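Side-chain contacts in SspB protein (Streptomyces clavuligerus, PDB 6JUF), which probably acts as a DNA-cleaving nuclease in the phosphorothioation-sensing SspABCD-SspE system that defends bacteria against phage: residues His136-Ser141 against Thr149-Arg154; Trp115-Ser120 against Pro129-Ala134. All coordinates share one frame; numbering follows the deposited sequence.

Contact 1 of 2, residues His136-Ser141 against Thr149-Arg154; sequences HLAPFS and TQVIVR
The Phe-140 ring meets Val-151 obliquely, through the rim atoms CE1 and CZ, while CD of the preceding Pro-139 sits over one face, 4.0 Å above the ring plane and offset toward its rim. Helix 129-137, the loop after it, short strand 142-144 and helix 145-159 open what looks like a winged-helix unit, completed by helix 166-180 and the hairpin 208-211/218-221. Val-151, on helix 145-159, supplies more than half of the 127 Å² buried between the segments and divides its methyls between two tasks. Its CG1 stands anti to the backbone N (chi1 179°) and faces the loop, meeting Pro-139 CD at 4.0 Å and Ala-138 CA at 4.1 Å. Its CG2, on the branch beside the backbone N, takes the aromatic. Phe-140 CB leaves its CA across the gap, not into it, but with chi1 at 46° CG lies between the backbone N and the carbonyl carbon, and the end of the ring swings over to slide past the valine in the opposite direction. No hydrogen bond crosses here, and the joint is wholly apolar. Polar ties hold the loop from elsewhere: Ala-138 O accepts from Arg-266, Ser-141 OG bonds Arg-269, and the Ser-141 backbone, just before strand 142-144, bonds that of Phe-221 at the end of strand 218-221. The tightest spot is Val-151 CG2 against Phe-140 CZ at 3.2 Å, shorter than carbon atoms normally pack, so its exact value is doubtful.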
loop_
_atom_site.group_PDB
_atom_site.type_symbol
_atom_site.label_atom_id
_atom_site.label_comp_id
_atom_site.label_asym_id
_atom_site.label_seq_id
_atom_site.Cartn_x
_atom_site.Cartn_y
_atom_site.Cartn_z
ATOM N N HIS B 136 1.986 18.459 -16.139
ATOM C CA HIS B 136 1.350 19.009 -17.356
ATOM C C HIS B 136 2.009 20.239 -17.951
ATOM O O HIS B 136 1.801 20.521 -19.122
ATOM C CB HIS B 136 -0.112 19.319 -17.033
ATOM C CG HIS B 136 -0.930 18.069 -16.792
ATOM N ND1 HIS B 136 -1.060 17.119 -17.729
ATOM C CD2 HIS B 136 -1.706 17.674 -15.721
ATOM C CE1 HIS B 136 -1.838 16.113 -17.282
ATOM N NE2 HIS B 136 -2.249 16.445 -16.036
ATOM N N LEU B 137 2.780 20.987 -17.156
ATOM C CA LEU B 137 3.332 22.304 -17.646
ATOM C C LEU B 137 4.850 22.385 -17.746
ATOM O O LEU B 137 5.377 23.169 -18.532
ATOM C CB LEU B 137 2.812 23.478 -16.805
ATOM C CG LEU B 137 1.274 23.669 -16.821
ATOM C CD1 LEU B 137 0.823 24.819 -15.927
ATOM C CD2 LEU B 137 0.766 23.960 -18.196
ATOM N N ALA B 138 5.551 21.530 -17.025
ATOM C CA ALA B 138 7.025 21.582 -17.041
ATOM C C ALA B 138 7.556 21.215 -18.408
ATOM O O ALA B 138 7.008 20.307 -19.050
ATOM C CB ALA B 138 7.643 20.642 -15.979
ATOM N N PRO B 139 8.602 21.903 -18.873
ATOM C CA PRO B 139 9.066 21.625 -20.264
ATOM C C PRO B 139 10.010 20.389 -20.292
ATOM O O PRO B 139 10.416 19.947 -21.338
ATOM C CB PRO B 139 9.844 22.886 -20.623
ATOM C CG PRO B 139 10.365 23.363 -19.306
ATOM C CD PRO B 139 9.288 23.037 -18.274
ATOM N N PHE B 140 10.380 19.857 -19.125
ATOM C CA PHE B 140 11.339 18.751 -18.992
ATOM C C PHE B 140 10.723 17.592 -18.201
ATOM O O PHE B 140 9.775 17.787 -17.434
ATOM C CB PHE B 140 12.709 19.216 -18.366
ATOM C CG PHE B 140 12.554 20.096 -17.139
ATOM C CD1 PHE B 140 12.870 21.443 -17.188
ATOM C CD2 PHE B 140 12.020 19.568 -15.940
ATOM C CE1 PHE B 140 12.686 22.256 -16.077
ATOM C CE2 PHE B 140 11.843 20.386 -14.814
ATOM C CZ PHE B 140 12.183 21.736 -14.906
ATOM N N SER B 141 11.257 16.398 -18.409
ATOM C CA SER B 141 10.869 15.187 -17.647
ATOM C C SER B 141 11.940 14.729 -16.708
ATOM O O SER B 141 11.653 13.902 -15.803
ATOM C CB SER B 141 10.496 14.022 -18.587
ATOM O OG SER B 141 9.185 14.245 -19.107
ATOM N N THR B 149 11.326 22.975 -8.577
ATOM C CA THR B 149 10.902 24.105 -7.775
ATOM C C THR B 149 10.885 25.417 -8.601
ATOM O O THR B 149 9.904 26.178 -8.560
ATOM C CB THR B 149 11.802 24.253 -6.521
ATOM O OG1 THR B 149 11.598 23.098 -5.692
ATOM C CG2 THR B 149 11.442 25.555 -5.740
ATOM N N GLN B 150 11.957 25.657 -9.366
ATOM C CA GLN B 150 12.037 26.929 -10.134
ATOM C C GLN B 150 10.951 27.041 -11.213
ATOM O O GLN B 150 10.358 28.122 -11.426
ATOM C CB GLN B 150 13.457 27.145 -10.690
ATOM C CG GLN B 150 14.413 27.552 -9.570
ATOM C CD GLN B 150 13.911 28.750 -8.741
ATOM O OE1 GLN B 150 13.790 28.675 -7.487
ATOM N NE2 GLN B 150 13.641 29.877 -9.431
ATOM N N VAL B 151 10.635 25.923 -11.870
ATOM C CA VAL B 151 9.555 25.939 -12.840
ATOM C C VAL B 151 8.206 26.257 -12.197
ATOM O O VAL B 151 7.447 27.057 -12.709
ATOM C CB VAL B 151 9.540 24.666 -13.706
ATOM C CG1 VAL B 151 8.367 24.695 -14.699
ATOM C CG2 VAL B 151 10.814 24.646 -14.500
ATOM N N ILE B 152 7.938 25.643 -11.045
ATOM C CA ILE B 152 6.689 25.932 -10.367
ATOM C C ILE B 152 6.637 27.413 -9.933
ATOM O O ILE B 152 5.629 28.048 -10.123
ATOM C CB ILE B 152 6.436 25.009 -9.175
ATOM C CG1 ILE B 152 6.319 23.557 -9.670
ATOM C CG2 ILE B 152 5.187 25.455 -8.453
ATOM C CD1 ILE B 152 6.576 22.506 -8.606
ATOM N N VAL B 153 7.755 27.923 -9.391
ATOM C CA VAL B 153 7.835 29.337 -8.976
ATOM C C VAL B 153 7.461 30.242 -10.172
ATOM O O VAL B 153 6.708 31.168 -10.015
ATOM C CB VAL B 153 9.235 29.701 -8.483
ATOM C CG1 VAL B 153 9.479 31.230 -8.433
ATOM C CG2 VAL B 153 9.514 29.004 -7.156
ATOM N N ARG B 154 8.020 29.948 -11.359
ATOM C CA ARG B 154 7.777 30.750 -12.552
ATOM C C ARG B 154 6.277 30.809 -12.838
ATOM O O ARG B 154 5.717 31.878 -13.070
ATOM C CB ARG B 154 8.607 30.180 -13.716
ATOM C CG ARG B 154 8.657 31.037 -14.980
ATOM C CD ARG B 154 9.371 30.307 -16.127
ATOM N NE ARG B 154 8.439 29.495 -16.936
ATOM C CZ ARG B 154 7.609 29.987 -17.868
ATOM N NH1 ARG B 154 7.564 31.291 -18.128
ATOM N NH2 ARG B 154 6.816 29.182 -18.554
#

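Contact 2 of 2, residues Trp115-Ser120 against Pro129-Ala134; sequences WWLLSS and PSWYVA
Leu-117 and Leu-118, in the last turn of helix 107-118, face Trp-131 and Tyr-132 of helix 129-137 across a buried helix-loop-helix joint near the centre of the chain. The eight residues between the segments contain neither helix nor strand, and the second helix is the first of the winged-helix-like unit.

The aromatic contact is a CH-pi interaction. Leu-117 CD2 lies over one face of the Trp-131 five-membered ring, 3.9 Å from its centroid and 26° off the normal. The tilt carries the methyl toward the outer rim, with CD1 at 3.6 Å and NE1 at 3.7 Å while CG stays farther away. Leu-117 gets there with CG anti to its backbone N (chi1 178°), and the two side chains cross obliquely. Around the same indole, Cys-175, Ile-176 and Met-179 of helix 166-180 pack in, and the His-17 ring meets it at about 75°. Glu-18, a magnesium-binding residue of this protein although no metal is bound to this chain, has its side chain about 11 Å from that of Trp-131.

The purely aliphatic part belongs to Leu-118. Its CD2 presses against the base of the tryptophan, 3.8 Å from Trp-131 CB, and lies as near the carbonyl group of that residue as its side chain.

The remaining contact sets a carbonyl oxygen against a ring edge; no hydrogen bond crosses the segments. The first helix is running out here: Leu-118 N and Ser-119 N make weak bonds to Trp-115 O and Trp-116 O, and Ser-119 is the first residue to leave helical angles. The Leu-118 carbonyl at this helix end approaches the rim of the Tyr-132 ring in the ring plane, its O 3.9 Å from Tyr-132 CD2.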
loop_
_atom_site.group_PDB
_atom_site.type_symbol
_atom_site.label_atom_id
_atom_site.label_comp_id
_atom_site.label_asym_id
_atom_site.label_seq_id
_atom_site.Cartn_x
_atom_site.Cartn_y
_atom_site.Cartn_z
ATOM N N TRP B 115 -5.438 10.412 -11.357
ATOM C CA TRP B 115 -6.202 11.205 -12.312
ATOM C C TRP B 115 -7.074 12.242 -11.573
ATOM O O TRP B 115 -7.114 13.426 -11.935
ATOM C CB TRP B 115 -7.065 10.249 -13.154
ATOM C CG TRP B 115 -7.935 11.010 -14.155
ATOM C CD1 TRP B 115 -9.327 11.223 -14.091
ATOM C CD2 TRP B 115 -7.480 11.744 -15.361
ATOM N NE1 TRP B 115 -9.754 11.959 -15.150
ATOM C CE2 TRP B 115 -8.687 12.294 -15.980
ATOM C CE3 TRP B 115 -6.235 11.908 -16.004
ATOM C CZ2 TRP B 115 -8.633 13.081 -17.122
ATOM C CZ3 TRP B 115 -6.218 12.701 -17.156
ATOM C CH2 TRP B 115 -7.406 13.278 -17.683
ATOM N N TRP B 116 -7.718 11.799 -10.466
ATOM C CA TRP B 116 -8.572 12.729 -9.723
ATOM C C TRP B 116 -7.817 13.836 -9.051
ATOM O O TRP B 116 -8.275 14.968 -9.020
ATOM C CB TRP B 116 -9.427 12.017 -8.697
ATOM C CG TRP B 116 -10.523 11.179 -9.343
ATOM C CD1 TRP B 116 -10.948 11.184 -10.703
ATOM C CD2 TRP B 116 -11.389 10.201 -8.671
ATOM N NE1 TRP B 116 -11.976 10.274 -10.887
ATOM C CE2 TRP B 116 -12.278 9.635 -9.717
ATOM C CE3 TRP B 116 -11.483 9.707 -7.376
ATOM C CZ2 TRP B 116 -13.247 8.652 -9.414
ATOM C CZ3 TRP B 116 -12.453 8.748 -7.087
ATOM C CH2 TRP B 116 -13.301 8.188 -8.091
ATOM N N LEU B 117 -6.577 13.532 -8.627
ATOM C CA LEU B 117 -5.744 14.538 -7.954
ATOM C C LEU B 117 -5.413 15.691 -8.960
ATOM O O LEU B 117 -5.414 16.845 -8.608
ATOM C CB LEU B 117 -4.443 13.914 -7.434
ATOM C CG LEU B 117 -3.446 14.867 -6.747
ATOM C CD1 LEU B 117 -4.068 15.617 -5.513
ATOM C CD2 LEU B 117 -2.197 14.127 -6.320
ATOM N N LEU B 118 -5.155 15.304 -10.198
ATOM C CA LEU B 118 -4.743 16.249 -11.259
ATOM C C LEU B 118 -5.952 16.939 -11.898
ATOM O O LEU B 118 -5.846 17.955 -12.566
ATOM C CB LEU B 118 -3.907 15.515 -12.313
ATOM C CG LEU B 118 -2.537 15.006 -11.900
ATOM C CD1 LEU B 118 -1.976 14.147 -13.012
ATOM C CD2 LEU B 118 -1.592 16.161 -11.536
ATOM N N SER B 119 -7.125 16.353 -11.661
ATOM C CA SER B 119 -8.345 16.738 -12.405
ATOM C C SER B 119 -8.774 18.185 -12.190
ATOM O O SER B 119 -8.697 18.681 -11.082
ATOM C CB SER B 119 -9.511 15.809 -12.013
ATOM O OG SER B 119 -10.662 16.079 -12.764
ATOM N N SER B 120 -9.245 18.823 -13.266
ATOM C CA SER B 120 -9.761 20.177 -13.175
ATOM C C SER B 120 -10.865 20.295 -14.224
ATOM O O SER B 120 -10.730 19.824 -15.365
ATOM C CB SER B 120 -8.643 21.166 -13.467
ATOM O OG SER B 120 -9.127 22.470 -13.396
ATOM N N PRO B 129 -1.663 22.436 -7.299
ATOM C CA PRO B 129 -1.013 23.137 -8.444
ATOM C C PRO B 129 0.384 22.637 -8.764
ATOM O O PRO B 129 0.783 22.608 -9.925
ATOM C CB PRO B 129 -1.043 24.616 -8.011
ATOM C CG PRO B 129 -1.363 24.587 -6.494
ATOM C CD PRO B 129 -2.275 23.378 -6.327
ATOM N N SER B 130 1.153 22.308 -7.735
ATOM C CA SER B 130 2.548 21.846 -7.954
ATOM C C SER B 130 2.582 20.567 -8.752
ATOM O O SER B 130 3.432 20.387 -9.653
ATOM C CB SER B 130 3.352 21.725 -6.659
ATOM O OG SER B 130 3.619 23.020 -6.155
ATOM N N TRP B 131 1.657 19.673 -8.417
ATOM C CA TRP B 131 1.512 18.426 -9.216
ATOM C C TRP B 131 1.093 18.702 -10.635
ATOM O O TRP B 131 1.613 18.079 -11.584
ATOM C CB TRP B 131 0.432 17.532 -8.583
ATOM C CG TRP B 131 0.939 16.666 -7.421
ATOM C CD1 TRP B 131 1.052 15.299 -7.436
ATOM C CD2 TRP B 131 1.293 17.085 -6.054
ATOM N NE1 TRP B 131 1.449 14.813 -6.195
ATOM C CE2 TRP B 131 1.638 15.871 -5.327
ATOM C CE3 TRP B 131 1.346 18.325 -5.370
ATOM C CZ2 TRP B 131 2.040 15.898 -3.985
ATOM C CZ3 TRP B 131 1.770 18.348 -4.045
ATOM C CH2 TRP B 131 2.133 17.179 -3.362
ATOM N N TYR B 132 0.127 19.595 -10.798
ATOM C CA TYR B 132 -0.317 20.006 -12.145
ATOM C C TYR B 132 0.863 20.579 -12.984
ATOM O O TYR B 132 1.067 20.176 -14.115
ATOM C CB TYR B 132 -1.514 20.994 -12.082
ATOM C CG TYR B 132 -2.072 21.187 -13.472
ATOM C CD1 TYR B 132 -1.556 22.175 -14.330
ATOM C CD2 TYR B 132 -3.153 20.412 -13.918
ATOM C CE1 TYR B 132 -2.079 22.339 -15.609
ATOM C CE2 TYR B 132 -3.656 20.558 -15.210
ATOM C CZ TYR B 132 -3.102 21.497 -16.040
ATOM O OH TYR B 132 -3.607 21.651 -17.292
ATOM N N VAL B 133 1.683 21.463 -12.418
ATOM C CA VAL B 133 2.871 21.953 -13.156
ATOM C C VAL B 133 3.779 20.767 -13.502
ATOM O O VAL B 133 4.225 20.626 -14.636
ATOM C CB VAL B 133 3.680 22.985 -12.318
ATOM C CG1 VAL B 133 4.962 23.388 -13.112
ATOM C CG2 VAL B 133 2.827 24.230 -12.067
ATOM N N ALA B 134 4.089 19.911 -12.498
ATOM C CA ALA B 134 5.093 18.836 -12.670
ATOM C C ALA B 134 4.682 17.909 -13.806
ATOM O O ALA B 134 5.485 17.547 -14.641
ATOM C CB ALA B 134 5.328 18.021 -11.372
#

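In the fold
Both contacts use helix 129-137, in succession along the chain: contact 2 joins its start to helix 107-118, and contact 1 joins the loop beyond its end to helix 145-159. Their centres lie 13 Å apart. Contact 2 is core, with all four touching residues buried and 214 Å² covered, and works through a methyl on an indole face, aliphatic packing and a carbonyl at a ring edge. Contact 1 is smaller and partly exposed, a single valine whose methyls serve aliphatic loop carbons and the rim of one phenyl ring. They are coupled through the shared helix: Ala-138 N probably bonds Val-133 O at 2.9 Å, and Ile-152 packs on Ser-130 and Val-133.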